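PDB 4W8O: luciferase-like enzymeAMP-CoA-ligase from Zophobas atratus, which probably activates carboxylic acids with ATP by adenylation and couples them to coenzyme A, as an AMP-forming ligase related to beetle luciferases. Local coordinates for residues A[7-12]-A[352-357]; A[18-23]-A[201-206]; A[177-182]-A[194-199]. One frame throughout, in Å; residues are numbered along the deposited sequence.

Contact 1: A[7-12]-A[352-357]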
ATOM      1  N   LYS A   7      11.041   8.393 -19.003  1.00 41.68           N
ATOM      2  CA  LYS A   7       9.791   7.732 -19.317  1.00 41.79           C
ATOM      3  C   LYS A   7       9.952   6.244 -19.121  1.00 41.54           C
ATOM      4  O   LYS A   7      10.837   5.631 -19.716  1.00 43.01           O
ATOM      5  CB  LYS A   7       9.377   8.025 -20.765  1.00 44.48           C
ATOM      6  CG  LYS A   7       8.045   7.391 -21.157  1.00 45.19           C
ATOM      7  CD  LYS A   7       7.655   7.664 -22.601  1.00 48.52           C
ATOM      8  CE  LYS A   7       6.305   7.027 -22.920  1.00 48.97           C
ATOM      9  NZ  LYS A   7       6.121   6.778 -24.377  1.00 52.70           N
ATOM     10  N   GLY A   8       9.086   5.656 -18.303  1.00 39.52           N
ATOM     11  CA  GLY A   8       9.133   4.219 -18.052  1.00 40.28           C
ATOM     12  C   GLY A   8       8.629   3.415 -19.233  1.00 41.79           C
ATOM     13  O   GLY A   8       8.063   3.969 -20.168  1.00 40.80           O
ATOM     14  N   LYS A   9       8.830   2.101 -19.179  1.00 43.99           N
ATOM     15  CA  LYS A   9       8.446   1.217 -20.270  1.00 46.56           C
ATOM     16  C   LYS A   9       6.932   1.131 -20.355  1.00 45.14           C
ATOM     17  O   LYS A   9       6.236   1.338 -19.361  1.00 43.17           O
ATOM     18  CB  LYS A   9       9.037  -0.186 -20.070  1.00 50.03           C
ATOM     19  CG  LYS A   9       8.302  -1.021 -19.027  1.00 50.54           C
ATOM     20  CD  LYS A   9       8.880  -2.420 -18.862  1.00 53.54           C
ATOM     21  CE  LYS A   9       8.079  -3.190 -17.822  1.00 52.47           C
ATOM     22  NZ  LYS A   9       8.702  -4.478 -17.423  1.00 55.22           N
ATOM     23  N   GLU A  10       6.424   0.810 -21.538  1.00 45.92           N
ATOM     24  CA  GLU A  10       4.983   0.690 -21.733  1.00 45.25           C
ATOM     25  C   GLU A  10       4.459  -0.657 -21.248  1.00 44.28           C
ATOM     26  O   GLU A  10       5.202  -1.641 -21.157  1.00 44.02           O
ATOM     27  CB  GLU A  10       4.605   0.903 -23.208  1.00 49.07           C
ATOM     28  CG  GLU A  10       4.506   2.369 -23.621  1.00 50.40           C
ATOM     29  CD  GLU A  10       3.348   3.114 -22.958  1.00 49.54           C
ATOM     30  OE1 GLU A  10       3.312   4.357 -23.061  1.00 51.68           O
ATOM     31  OE2 GLU A  10       2.468   2.474 -22.338  1.00 49.28           O
ATOM     32  N   PHE A  11       3.177  -0.670 -20.887  1.00 42.74           N
ATOM     33  CA  PHE A  11       2.427  -1.911 -20.722  1.00 42.57           C
ATOM     34  C   PHE A  11       0.996  -1.644 -21.144  1.00 42.21           C
ATOM     35  O   PHE A  11       0.603  -0.497 -21.301  1.00 40.97           O
ATOM     36  CB  PHE A  11       2.522  -2.486 -19.293  1.00 41.02           C
ATOM     37  CG  PHE A  11       1.877  -1.638 -18.210  1.00 38.93           C
ATOM     38  CD1 PHE A  11       0.519  -1.728 -17.943  1.00 37.47           C
ATOM     39  CD2 PHE A  11       2.655  -0.801 -17.409  1.00 38.19           C
ATOM     40  CE1 PHE A  11      -0.057  -0.969 -16.930  1.00 36.88           C
ATOM     41  CE2 PHE A  11       2.088  -0.041 -16.397  1.00 35.93           C
ATOM     42  CZ  PHE A  11       0.728  -0.128 -16.151  1.00 35.36           C
ATOM     43  N   HIS A  12       0.233  -2.709 -21.355  1.00 44.07           N
ATOM     44  CA  HIS A  12      -1.164  -2.594 -21.735  1.00 44.31           C
ATOM     45  C   HIS A  12      -2.016  -2.808 -20.483  1.00 41.16           C
ATOM     46  O   HIS A  12      -2.058  -3.918 -19.962  1.00 41.22           O
ATOM     47  CB  HIS A  12      -1.509  -3.632 -22.802  1.00 47.81           C
ATOM     48  CG  HIS A  12      -2.971  -3.702 -23.108  1.00 49.90           C
ATOM     49  ND1 HIS A  12      -3.588  -2.839 -23.988  1.00 51.40           N
ATOM     50  CD2 HIS A  12      -3.946  -4.505 -22.619  1.00 49.91           C
ATOM     51  CE1 HIS A  12      -4.878  -3.118 -24.043  1.00 51.55           C
ATOM     52  NE2 HIS A  12      -5.121  -4.122 -23.218  1.00 50.95           N
ATOM     53  N   VAL A 352      12.862   4.881 -13.411  1.00 38.67           N
ATOM     54  CA  VAL A 352      11.432   5.222 -13.420  1.00 39.13           C
ATOM     55  C   VAL A 352      10.561   4.002 -13.705  1.00 36.95           C
ATOM     56  O   VAL A 352      10.917   3.152 -14.512  1.00 35.04           O
ATOM     57  CB  VAL A 352      11.113   6.328 -14.448  1.00 42.08           C
ATOM     58  CG1 VAL A 352       9.627   6.652 -14.447  1.00 45.05           C
ATOM     59  CG2 VAL A 352      11.905   7.594 -14.137  1.00 45.75           C
ATOM     60  N   SER A 353       9.431   3.912 -13.008  1.00 37.55           N
ATOM     61  CA  SER A 353       8.527   2.772 -13.134  1.00 36.73           C
ATOM     62  C   SER A 353       7.755   2.802 -14.467  1.00 36.57           C
ATOM     63  O   SER A 353       7.677   3.849 -15.118  1.00 34.95           O
ATOM     64  CB  SER A 353       7.564   2.734 -11.939  1.00 36.31           C
ATOM     65  OG  SER A 353       7.039   4.020 -11.682  1.00 36.61           O
ATOM     66  N   PRO A 354       7.187   1.650 -14.879  1.00 36.47           N
ATOM     67  CA  PRO A 354       6.481   1.606 -16.170  1.00 37.72           C
ATOM     68  C   PRO A 354       5.353   2.629 -16.261  1.00 36.58           C
ATOM     69  O   PRO A 354       4.718   2.945 -15.249  1.00 34.84           O
ATOM     70  CB  PRO A 354       5.916   0.177 -16.234  1.00 37.80           C
ATOM     71  CG  PRO A 354       6.727  -0.612 -15.274  1.00 37.69           C
ATOM     72  CD  PRO A 354       7.191   0.336 -14.205  1.00 36.68           C
ATOM     73  N   ARG A 355       5.149   3.155 -17.468  1.00 37.30           N
ATOM     74  CA  ARG A 355       4.071   4.091 -17.770  1.00 37.42           C
ATOM     75  C   ARG A 355       4.064   5.319 -16.862  1.00 37.26           C
ATOM     76  O   ARG A 355       3.011   5.892 -16.592  1.00 38.72           O
ATOM     77  CB  ARG A 355       2.716   3.364 -17.747  1.00 37.18           C
ATOM     78  CG  ARG A 355       2.437   2.604 -19.039  1.00 38.69           C
ATOM     79  CD  ARG A 355       1.078   1.924 -19.036  1.00 38.22           C
ATOM     80  NE  ARG A 355      -0.020   2.866 -18.919  1.00 37.65           N
ATOM     81  CZ  ARG A 355      -0.653   3.447 -19.934  1.00 39.12           C
ATOM     82  NH1 ARG A 355      -0.310   3.208 -21.197  1.00 40.84           N
ATOM     83  NH2 ARG A 355      -1.646   4.286 -19.675  1.00 39.29           N
ATOM     84  N   THR A 356       5.253   5.726 -16.414  1.00 37.41           N
ATOM     85  CA  THR A 356       5.434   6.875 -15.541  1.00 36.29           C
ATOM     86  C   THR A 356       6.398   7.867 -16.195  1.00 37.35           C
ATOM     87  O   THR A 356       7.380   7.462 -16.835  1.00 37.66           O
ATOM     88  CB  THR A 356       6.009   6.433 -14.182  1.00 35.92           C
ATOM     89  OG1 THR A 356       5.096   5.527 -13.545  1.00 35.65           O
ATOM     90  CG2 THR A 356       6.265   7.623 -13.265  1.00 35.43           C
ATOM     91  N   LEU A 357       6.108   9.163 -16.044  1.00 36.95           N
ATOM     92  CA  LEU A 357       7.036  10.223 -16.445  1.00 37.71           C
ATOM     93  C   LEU A 357       7.660  10.865 -15.202  1.00 37.03           C
ATOM     94  O   LEU A 357       6.964  11.112 -14.215  1.00 35.23           O
ATOM     95  CB  LEU A 357       6.314  11.299 -17.257  1.00 38.51           C
ATOM     96  CG  LEU A 357       5.552  10.859 -18.509  1.00 39.33           C
ATOM     97  CD1 LEU A 357       4.747  12.031 -19.046  1.00 40.35           C
ATOM     98  CD2 LEU A 357       6.487  10.313 -19.572  1.00 40.43           C
TER
HETATM   99  O   HOH W   1      10.014   1.138 -16.654  1.00 39.25           O
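Lys7 and Leu357 form an antiparallel, non-hydrogen-bonded beta pair, their CA atoms 4.7 Å apart, and beyond it residues 8-11 run along the type II turn from Ser353 to Thr356. Gly8 N gives Thr356 O a nearly straight hydrogen bond of 2.9 Å (168°). Arg355 N donates to Lys9 O at 2.8 Å. Between these bonds Gly8 lies close against the turn, with CA 3.3 Å from Ser353 O. A beta carbon at this point would run into that oxygen. A water bridges Lys9 N and Val352 O.

Arg355 makes the largest share of the contact. Its CD sits over the centre of one face of the Phe11 ring, 3.4 Å from the centroid, a CH-pi contact. Phe11 has CG between its own N and carbonyl carbon (chi1 66°), which swings the ring back to the turn. There the ring edge meets Pro354, with CD2 3.6 Å from Pro354 CB. The arginine bends at chi3 (62°), and its NH1 reaches the syn lone pair of Glu10 OE2 at 3.1 Å to make a salt bridge. The two planes are far from coplanar and OE2 sits somewhat out of the guanidinium plane, so the bridge is a single oblique bond. NH2 pairs with Asp382. Two acids, one on each terminal nitrogen, probably fix the rotation of the guanidinium.

Lys9 lies extended alongside Pro354, and its NZ bonds to Tyr211 O at the end of helix 199-211. Lys7 lies beside Leu357, with CG 3.7 Å from Leu357 CD2.

The N-terminal strand 6-7 is thus the outer strand of an antiparallel sheet, next to 357-362. This sheet is consistent with the beta-barrel subdomain of the large domain of adenylating (ANL) enzymes.

Contact 2: A[18-23]-A[201-206]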
ATOM      1  N   ILE A  18     -12.673  -1.171 -14.492  1.00 36.37           N
ATOM      2  CA  ILE A  18     -13.496  -1.767 -13.442  1.00 35.07           C
ATOM      3  C   ILE A  18     -13.282  -1.100 -12.096  1.00 32.88           C
ATOM      4  O   ILE A  18     -12.337  -0.343 -11.909  1.00 31.65           O
ATOM      5  CB  ILE A  18     -13.213  -3.271 -13.305  1.00 35.45           C
ATOM      6  CG1 ILE A  18     -11.732  -3.515 -13.041  1.00 34.47           C
ATOM      7  CG2 ILE A  18     -13.665  -4.008 -14.563  1.00 37.51           C
ATOM      8  CD1 ILE A  18     -11.462  -4.922 -12.577  1.00 35.49           C
ATOM      9  N   SER A  19     -14.180  -1.387 -11.165  1.00 31.75           N
ATOM     10  CA  SER A  19     -14.053  -0.885  -9.818  1.00 30.67           C
ATOM     11  C   SER A  19     -13.044  -1.747  -9.069  1.00 28.98           C
ATOM     12  O   SER A  19     -12.744  -2.860  -9.472  1.00 27.87           O
ATOM     13  CB  SER A  19     -15.403  -0.899  -9.111  1.00 31.83           C
ATOM     14  OG  SER A  19     -15.832  -2.231  -8.873  1.00 32.91           O
ATOM     15  N   PHE A  20     -12.533  -1.211  -7.969  1.00 29.87           N
ATOM     16  CA  PHE A  20     -11.609  -1.922  -7.088  1.00 30.04           C
ATOM     17  C   PHE A  20     -12.304  -3.152  -6.496  1.00 29.62           C
ATOM     18  O   PHE A  20     -11.686  -4.195  -6.365  1.00 29.32           O
ATOM     19  CB  PHE A  20     -11.104  -0.970  -5.981  1.00 29.28           C
ATOM     20  CG  PHE A  20     -10.135  -1.596  -5.012  1.00 29.10           C
ATOM     21  CD1 PHE A  20      -9.043  -2.326  -5.460  1.00 29.81           C
ATOM     22  CD2 PHE A  20     -10.300  -1.423  -3.644  1.00 29.36           C
ATOM     23  CE1 PHE A  20      -8.152  -2.893  -4.565  1.00 30.02           C
ATOM     24  CE2 PHE A  20      -9.410  -1.982  -2.744  1.00 29.29           C
ATOM     25  CZ  PHE A  20      -8.331  -2.716  -3.202  1.00 29.44           C
ATOM     26  N   GLY A  21     -13.589  -3.027  -6.165  1.00 29.20           N
ATOM     27  CA  GLY A  21     -14.388  -4.160  -5.690  1.00 29.31           C
ATOM     28  C   GLY A  21     -14.533  -5.290  -6.700  1.00 30.26           C
ATOM     29  O   GLY A  21     -14.357  -6.458  -6.360  1.00 30.11           O
ATOM     30  N   GLU A  22     -14.865  -4.939  -7.936  1.00 30.98           N
ATOM     31  CA  GLU A  22     -14.948  -5.916  -9.030  1.00 33.00           C
ATOM     32  C   GLU A  22     -13.601  -6.611  -9.257  1.00 32.07           C
ATOM     33  O   GLU A  22     -13.541  -7.824  -9.497  1.00 31.56           O
ATOM     34  CB  GLU A  22     -15.410  -5.237 -10.328  1.00 35.21           C
ATOM     35  CG  GLU A  22     -16.873  -4.807 -10.307  1.00 37.40           C
ATOM     36  CD  GLU A  22     -17.265  -3.921 -11.489  1.00 40.21           C
ATOM     37  OE1 GLU A  22     -16.474  -3.035 -11.888  1.00 40.76           O
ATOM     38  OE2 GLU A  22     -18.382  -4.109 -12.029  1.00 43.52           O
ATOM     39  N   PHE A  23     -12.524  -5.834  -9.181  1.00 31.09           N
ATOM     40  CA  PHE A  23     -11.177  -6.387  -9.251  1.00 30.96           C
ATOM     41  C   PHE A  23     -10.978  -7.482  -8.205  1.00 30.49           C
ATOM     42  O   PHE A  23     -10.682  -8.620  -8.542  1.00 31.20           O
ATOM     43  CB  PHE A  23     -10.141  -5.281  -9.057  1.00 30.15           C
ATOM     44  CG  PHE A  23      -8.737  -5.786  -8.895  1.00 30.41           C
ATOM     45  CD1 PHE A  23      -8.004  -6.208  -9.999  1.00 30.61           C
ATOM     46  CD2 PHE A  23      -8.136  -5.817  -7.640  1.00 29.67           C
ATOM     47  CE1 PHE A  23      -6.710  -6.671  -9.854  1.00 30.80           C
ATOM     48  CE2 PHE A  23      -6.836  -6.272  -7.493  1.00 29.70           C
ATOM     49  CZ  PHE A  23      -6.127  -6.706  -8.603  1.00 30.63           C
ATOM     50  N   SER A 201      -7.194   5.013 -10.638  1.00 27.89           N
ATOM     51  CA  SER A 201      -5.869   5.399 -10.173  1.00 27.66           C
ATOM     52  C   SER A 201      -5.273   4.368  -9.217  1.00 27.45           C
ATOM     53  O   SER A 201      -4.102   4.020  -9.347  1.00 27.55           O
ATOM     54  CB  SER A 201      -5.855   6.814  -9.583  1.00 27.25           C
ATOM     55  OG  SER A 201      -6.344   6.878  -8.260  1.00 26.84           O
ATOM     56  N   PHE A 202      -6.066   3.845  -8.285  1.00 27.18           N
ATOM     57  CA  PHE A 202      -5.528   2.851  -7.366  1.00 26.92           C
ATOM     58  C   PHE A 202      -5.162   1.563  -8.092  1.00 27.66           C
ATOM     59  O   PHE A 202      -4.117   0.966  -7.824  1.00 27.42           O
ATOM     60  CB  PHE A 202      -6.463   2.527  -6.198  1.00 26.40           C
ATOM     61  CG  PHE A 202      -5.784   1.709  -5.133  1.00 26.48           C
ATOM     62  CD1 PHE A 202      -4.840   2.292  -4.301  1.00 26.66           C
ATOM     63  CD2 PHE A 202      -6.026   0.354  -5.010  1.00 26.98           C
ATOM     64  CE1 PHE A 202      -4.174   1.548  -3.337  1.00 26.53           C
ATOM     65  CE2 PHE A 202      -5.368  -0.393  -4.054  1.00 27.17           C
ATOM     66  CZ  PHE A 202      -4.435   0.201  -3.220  1.00 26.85           C
ATOM     67  N   LEU A 203      -6.020   1.127  -9.008  1.00 27.47           N
ATOM     68  CA  LEU A 203      -5.722  -0.059  -9.789  1.00 28.35           C
ATOM     69  C   LEU A 203      -4.457   0.109 -10.644  1.00 29.33           C
ATOM     70  O   LEU A 203      -3.767  -0.878 -10.918  1.00 29.85           O
ATOM     71  CB  LEU A 203      -6.926  -0.459 -10.647  1.00 28.77           C
ATOM     72  CG  LEU A 203      -8.028  -1.155  -9.835  1.00 28.59           C
ATOM     73  CD1 LEU A 203      -9.263  -1.379 -10.687  1.00 29.40           C
ATOM     74  CD2 LEU A 203      -7.528  -2.476  -9.262  1.00 29.03           C
ATOM     75  N   GLN A 204      -4.138   1.341 -11.045  1.00 29.19           N
ATOM     76  CA  GLN A 204      -2.870   1.585 -11.743  1.00 29.87           C
ATOM     77  C   GLN A 204      -1.668   1.583 -10.810  1.00 29.35           C
ATOM     78  O   GLN A 204      -0.577   1.196 -11.222  1.00 29.22           O
ATOM     79  CB  GLN A 204      -2.917   2.859 -12.589  1.00 30.56           C
ATOM     80  CG  GLN A 204      -3.740   2.699 -13.862  1.00 32.19           C
ATOM     81  CD  GLN A 204      -3.401   1.420 -14.640  1.00 33.76           C
ATOM     82  OE1 GLN A 204      -2.299   1.279 -15.173  1.00 34.65           O
ATOM     83  NE2 GLN A 204      -4.347   0.481 -14.693  1.00 34.14           N
ATOM     84  N   ILE A 205      -1.848   1.993  -9.556  1.00 28.83           N
ATOM     85  CA  ILE A 205      -0.777   1.811  -8.577  1.00 28.91           C
ATOM     86  C   ILE A 205      -0.437   0.317  -8.511  1.00 29.40           C
ATOM     87  O   ILE A 205       0.733  -0.067  -8.521  1.00 29.18           O
ATOM     88  CB  ILE A 205      -1.160   2.309  -7.167  1.00 28.42           C
ATOM     89  CG1 ILE A 205      -1.261   3.836  -7.169  1.00 28.88           C
ATOM     90  CG2 ILE A 205      -0.128   1.833  -6.145  1.00 28.49           C
ATOM     91  CD1 ILE A 205      -1.849   4.433  -5.910  1.00 28.99           C
ATOM     92  N   VAL A 206      -1.481  -0.505  -8.442  1.00 28.99           N
ATOM     93  CA  VAL A 206      -1.341  -1.946  -8.330  1.00 29.91           C
ATOM     94  C   VAL A 206      -0.756  -2.548  -9.617  1.00 31.00           C
ATOM     95  O   VAL A 206       0.176  -3.346  -9.562  1.00 31.12           O
ATOM     96  CB  VAL A 206      -2.700  -2.619  -8.017  1.00 30.12           C
ATOM     97  CG1 VAL A 206      -2.590  -4.131  -8.116  1.00 31.19           C
ATOM     98  CG2 VAL A 206      -3.195  -2.202  -6.635  1.00 29.67           C
TER
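Leu203 reaches from helix 199-211 toward the start of helix 20-30 and packs against Ile18, Phe20 and Phe23. Its chi1 of -77° brings CG round toward helix 20-30, and the fork there parts the two methyls. CD2 lies over one face of the Phe23 ring, offset toward the rim and 3.5 Å from Phe23 CG, a CH-pi contact. The same methyl meets the edge of the Phe20 ring, 4.1 Å from Phe20 CD1. CD1 meets the residues just before the helix, 3.5 Å from Ile18 O and close to Ile18 CG1.

Phe20 and Phe202 form a T-shaped pair. The edge of Phe202 points at a face of Phe20, with centroids 5.2 Å apart and planes at 75°. Phe202 CE2 comes to 3.8 Å from Phe20 CE1. Phe20 has CG anti to its N (chi1 -180°), and this carries the ring toward helix 199-211. Val206, one turn on from Phe202, touches the far end of Phe23 loosely, with CG1 4.4 Å from Phe23 CZ.

The helix start has its own polar support. Ser19 is the N-cap, and Ser19 OG accepts from Glu22 N at 3.0 Å. Ser19 N returns a straight bond of 2.9 Å to the anti lone pair of Glu22 OE1, completing a capping box. Glu22 OE2 also forms a salt bridge with Lys173.

Phe238 and Leu239 of helix 228-239 cover more of Phe23, and Phe20 and Phe202 both rest on Val181 of strand 179-184. The contacts between the two segments are made by rings and methyls, so their chemistry is apolar. The capping box is made within residues 18-23 and takes no part in the packing. Shape rather than charge matches the two helices.

Contact 3: A[177-182]-A[194-199]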
ATOM      1  N   ASP A 177     -14.189   6.537 -11.949  1.00 33.05           N
ATOM      2  CA  ASP A 177     -13.441   7.745 -11.572  1.00 32.99           C
ATOM      3  C   ASP A 177     -13.821   8.292 -10.196  1.00 32.27           C
ATOM      4  O   ASP A 177     -13.239   9.275  -9.742  1.00 31.99           O
ATOM      5  CB  ASP A 177     -13.610   8.828 -12.634  1.00 34.74           C
ATOM      6  CG  ASP A 177     -12.930   8.464 -13.930  1.00 35.67           C
ATOM      7  OD1 ASP A 177     -11.761   8.035 -13.886  1.00 35.48           O
ATOM      8  OD2 ASP A 177     -13.566   8.590 -14.987  1.00 37.80           O
ATOM      9  N   ASP A 178     -14.803   7.674  -9.542  1.00 31.57           N
ATOM     10  CA  ASP A 178     -15.100   7.995  -8.154  1.00 31.28           C
ATOM     11  C   ASP A 178     -13.980   7.458  -7.267  1.00 29.16           C
ATOM     12  O   ASP A 178     -13.231   6.565  -7.652  1.00 28.52           O
ATOM     13  CB  ASP A 178     -16.424   7.374  -7.689  1.00 32.33           C
ATOM     14  CG  ASP A 178     -17.650   8.087  -8.250  1.00 35.12           C
ATOM     15  OD1 ASP A 178     -17.516   9.175  -8.866  1.00 37.05           O
ATOM     16  OD2 ASP A 178     -18.770   7.544  -8.073  1.00 36.18           O
ATOM     17  N   THR A 179     -13.910   7.999  -6.062  1.00 28.04           N
ATOM     18  CA  THR A 179     -12.931   7.585  -5.077  1.00 26.93           C
ATOM     19  C   THR A 179     -13.200   6.157  -4.598  1.00 26.92           C
ATOM     20  O   THR A 179     -14.338   5.802  -4.271  1.00 27.85           O
ATOM     21  CB  THR A 179     -12.937   8.569  -3.895  1.00 26.69           C
ATOM     22  OG1 THR A 179     -12.671   9.884  -4.393  1.00 26.27           O
ATOM     23  CG2 THR A 179     -11.893   8.188  -2.846  1.00 26.03           C
ATOM     24  N   ALA A 180     -12.149   5.339  -4.598  1.00 26.28           N
ATOM     25  CA  ALA A 180     -12.200   3.972  -4.095  1.00 26.35           C
ATOM     26  C   ALA A 180     -11.457   3.816  -2.769  1.00 26.41           C
ATOM     27  O   ALA A 180     -11.952   3.160  -1.857  1.00 26.60           O
ATOM     28  CB  ALA A 180     -11.611   3.021  -5.128  1.00 26.50           C
ATOM     29  N   VAL A 181     -10.275   4.424  -2.675  1.00 27.03           N
ATOM     30  CA  VAL A 181      -9.385   4.298  -1.518  1.00 27.95           C
ATOM     31  C   VAL A 181      -8.832   5.682  -1.159  1.00 28.53           C
ATOM     32  O   VAL A 181      -8.534   6.484  -2.062  1.00 28.65           O
ATOM     33  CB  VAL A 181      -8.179   3.375  -1.828  1.00 28.38           C
ATOM     34  CG1 VAL A 181      -7.319   3.165  -0.596  1.00 28.82           C
ATOM     35  CG2 VAL A 181      -8.630   2.030  -2.372  1.00 29.05           C
ATOM     36  N   MET A 182      -8.671   5.946   0.143  1.00 28.63           N
ATOM     37  CA  MET A 182      -8.059   7.191   0.618  1.00 29.13           C
ATOM     38  C   MET A 182      -6.828   6.937   1.495  1.00 28.88           C
ATOM     39  O   MET A 182      -6.731   5.906   2.153  1.00 28.80           O
ATOM     40  CB  MET A 182      -9.072   8.062   1.372  1.00 30.21           C
ATOM     41  CG  MET A 182     -10.182   8.624   0.494  1.00 30.90           C
ATOM     42  SD  MET A 182     -11.311   9.780   1.299  1.00 33.18           S
ATOM     43  CE  MET A 182     -12.167   8.678   2.410  1.00 33.76           C
ATOM     44  N   ALA A 194      -6.914  14.322   3.109  1.00 29.35           N
ATOM     45  CA  ALA A 194      -7.315  13.008   2.642  1.00 28.30           C
ATOM     46  C   ALA A 194      -7.048  12.886   1.144  1.00 27.79           C
ATOM     47  O   ALA A 194      -7.772  13.439   0.322  1.00 27.46           O
ATOM     48  CB  ALA A 194      -8.778  12.739   2.956  1.00 28.03           C
ATOM     49  N   ILE A 195      -5.978  12.168   0.825  1.00 27.22           N
ATOM     50  CA  ILE A 195      -5.626  11.821  -0.544  1.00 27.35           C
ATOM     51  C   ILE A 195      -6.661  10.847  -1.118  1.00 26.65           C
ATOM     52  O   ILE A 195      -6.922   9.793  -0.540  1.00 25.61           O
ATOM     53  CB  ILE A 195      -4.257  11.118  -0.571  1.00 27.38           C
ATOM     54  CG1 ILE A 195      -3.147  12.079  -0.147  1.00 28.23           C
ATOM     55  CG2 ILE A 195      -3.979  10.542  -1.955  1.00 27.79           C
ATOM     56  CD1 ILE A 195      -1.895  11.378   0.348  1.00 28.35           C
ATOM     57  N   CYS A 196      -7.251  11.201  -2.250  1.00 26.90           N
ATOM     58  CA  CYS A 196      -8.245  10.335  -2.899  1.00 26.91           C
ATOM     59  C   CYS A 196      -7.669   9.624  -4.106  1.00 26.78           C
ATOM     60  O   CYS A 196      -7.177  10.281  -5.033  1.00 27.26           O
ATOM     61  CB  CYS A 196      -9.449  11.163  -3.347  1.00 27.57           C
ATOM     62  SG  CYS A 196     -10.381  11.838  -1.957  1.00 28.37           S
ATOM     63  N   HIS A 197      -7.721   8.290  -4.096  1.00 25.99           N
ATOM     64  CA  HIS A 197      -7.505   7.511  -5.311  1.00 25.75           C
ATOM     65  C   HIS A 197      -8.827   6.983  -5.835  1.00 26.31           C
ATOM     66  O   HIS A 197      -9.673   6.504  -5.067  1.00 25.76           O
ATOM     67  CB  HIS A 197      -6.530   6.361  -5.078  1.00 25.31           C
ATOM     68  CG  HIS A 197      -5.107   6.803  -5.049  1.00 25.37           C
ATOM     69  ND1 HIS A 197      -4.435   7.204  -6.182  1.00 25.59           N
ATOM     70  CD2 HIS A 197      -4.241   6.956  -4.021  1.00 25.25           C
ATOM     71  CE1 HIS A 197      -3.208   7.567  -5.856  1.00 25.92           C
ATOM     72  NE2 HIS A 197      -3.066   7.429  -4.551  1.00 25.57           N
ATOM     73  N   SER A 198      -8.990   7.072  -7.154  1.00 26.65           N
ATOM     74  CA  SER A 198     -10.146   6.521  -7.826  1.00 26.63           C
ATOM     75  C   SER A 198      -9.942   5.030  -8.003  1.00 26.17           C
ATOM     76  O   SER A 198      -8.869   4.503  -7.739  1.00 25.14           O
ATOM     77  CB  SER A 198     -10.342   7.186  -9.192  1.00 27.51           C
ATOM     78  OG  SER A 198      -9.247   6.931 -10.048  1.00 27.70           O
ATOM     79  N   HIS A 199     -10.982   4.351  -8.458  1.00 26.46           N
ATOM     80  CA  HIS A 199     -10.854   2.946  -8.793  1.00 27.06           C
ATOM     81  C   HIS A 199      -9.739   2.813  -9.824  1.00 27.45           C
ATOM     82  O   HIS A 199      -8.850   1.982  -9.685  1.00 27.27           O
ATOM     83  CB  HIS A 199     -12.171   2.381  -9.332  1.00 27.43           C
ATOM     84  CG  HIS A 199     -13.319   2.561  -8.393  1.00 27.13           C
ATOM     85  ND1 HIS A 199     -13.567   1.706  -7.346  1.00 26.95           N
ATOM     86  CD2 HIS A 199     -14.256   3.533  -8.310  1.00 27.33           C
ATOM     87  CE1 HIS A 199     -14.617   2.124  -6.671  1.00 27.16           C
ATOM     88  NE2 HIS A 199     -15.057   3.230  -7.238  1.00 27.72           N
TER
HETATM   89  O   HOH W   2      -9.867   8.643 -12.049  1.00 33.02           O
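Ala180 CB lies over one face of the His199 imidazole, offset toward the rim. It is 3.6 Å from the ring centroid, a CH-pi contact, and tight against ND1. With chi1 at -56°, CG points away from the carbonyl carbon and the ring folds over Ala180. ND1 probably also accepts from Phe20 N. With His199 replaced by an alanine, the Ala180 methyl would probably lose its ring cover and Phe20 N its likely acceptor.

Met182 and Cys196 share one face of the hairpin, with Met182 SD 4.0 Å from Cys196 SG. Val181 and His197 lie on the other face and pack against Phe202. His197 is fixed by two outside bonds, ND1 with Ser201 OG and NE2 with Ser325 O.

Between the strands His197 O accepts twice, from Ala180 N at 2.8 Å and from Val181 N at 3.2 Å, a classic beta bulge. His197 N answers with a 2.8 Å bond to Val181 O. A water joins Asp177 OD1, also salt-bridged to Arg200, to Ser198 OG, which caps Ser201 N. The hairpin loop carries the Ser/Thr/Gly-rich motif that binds ATP phosphates in relatives.

Backbone bonds hold the strands, while side chains add apolar and CH-pi contacts.

Helix 199-211 ties the three contacts together. It follows strand 194-198 of contact 3, packs on helix 20-30 in contact 2, and ends beside contact 1. Contacts 2 and 3 have centres about 10 Å apart. They meet directly where His199 packs against residues 18-20. Centre to centre, contact 1 is about 18 Å from contact 2, which it touches through Phe11 and Gln204, and about 22 Å from contact 3. Along the chain, contact 1 spans contact 2, which spans contact 3. N-terminal residues 7-23 thus run from the edge of the five-stranded antiparallel sheet to the eight-stranded sheet, joining two parts of the large domain.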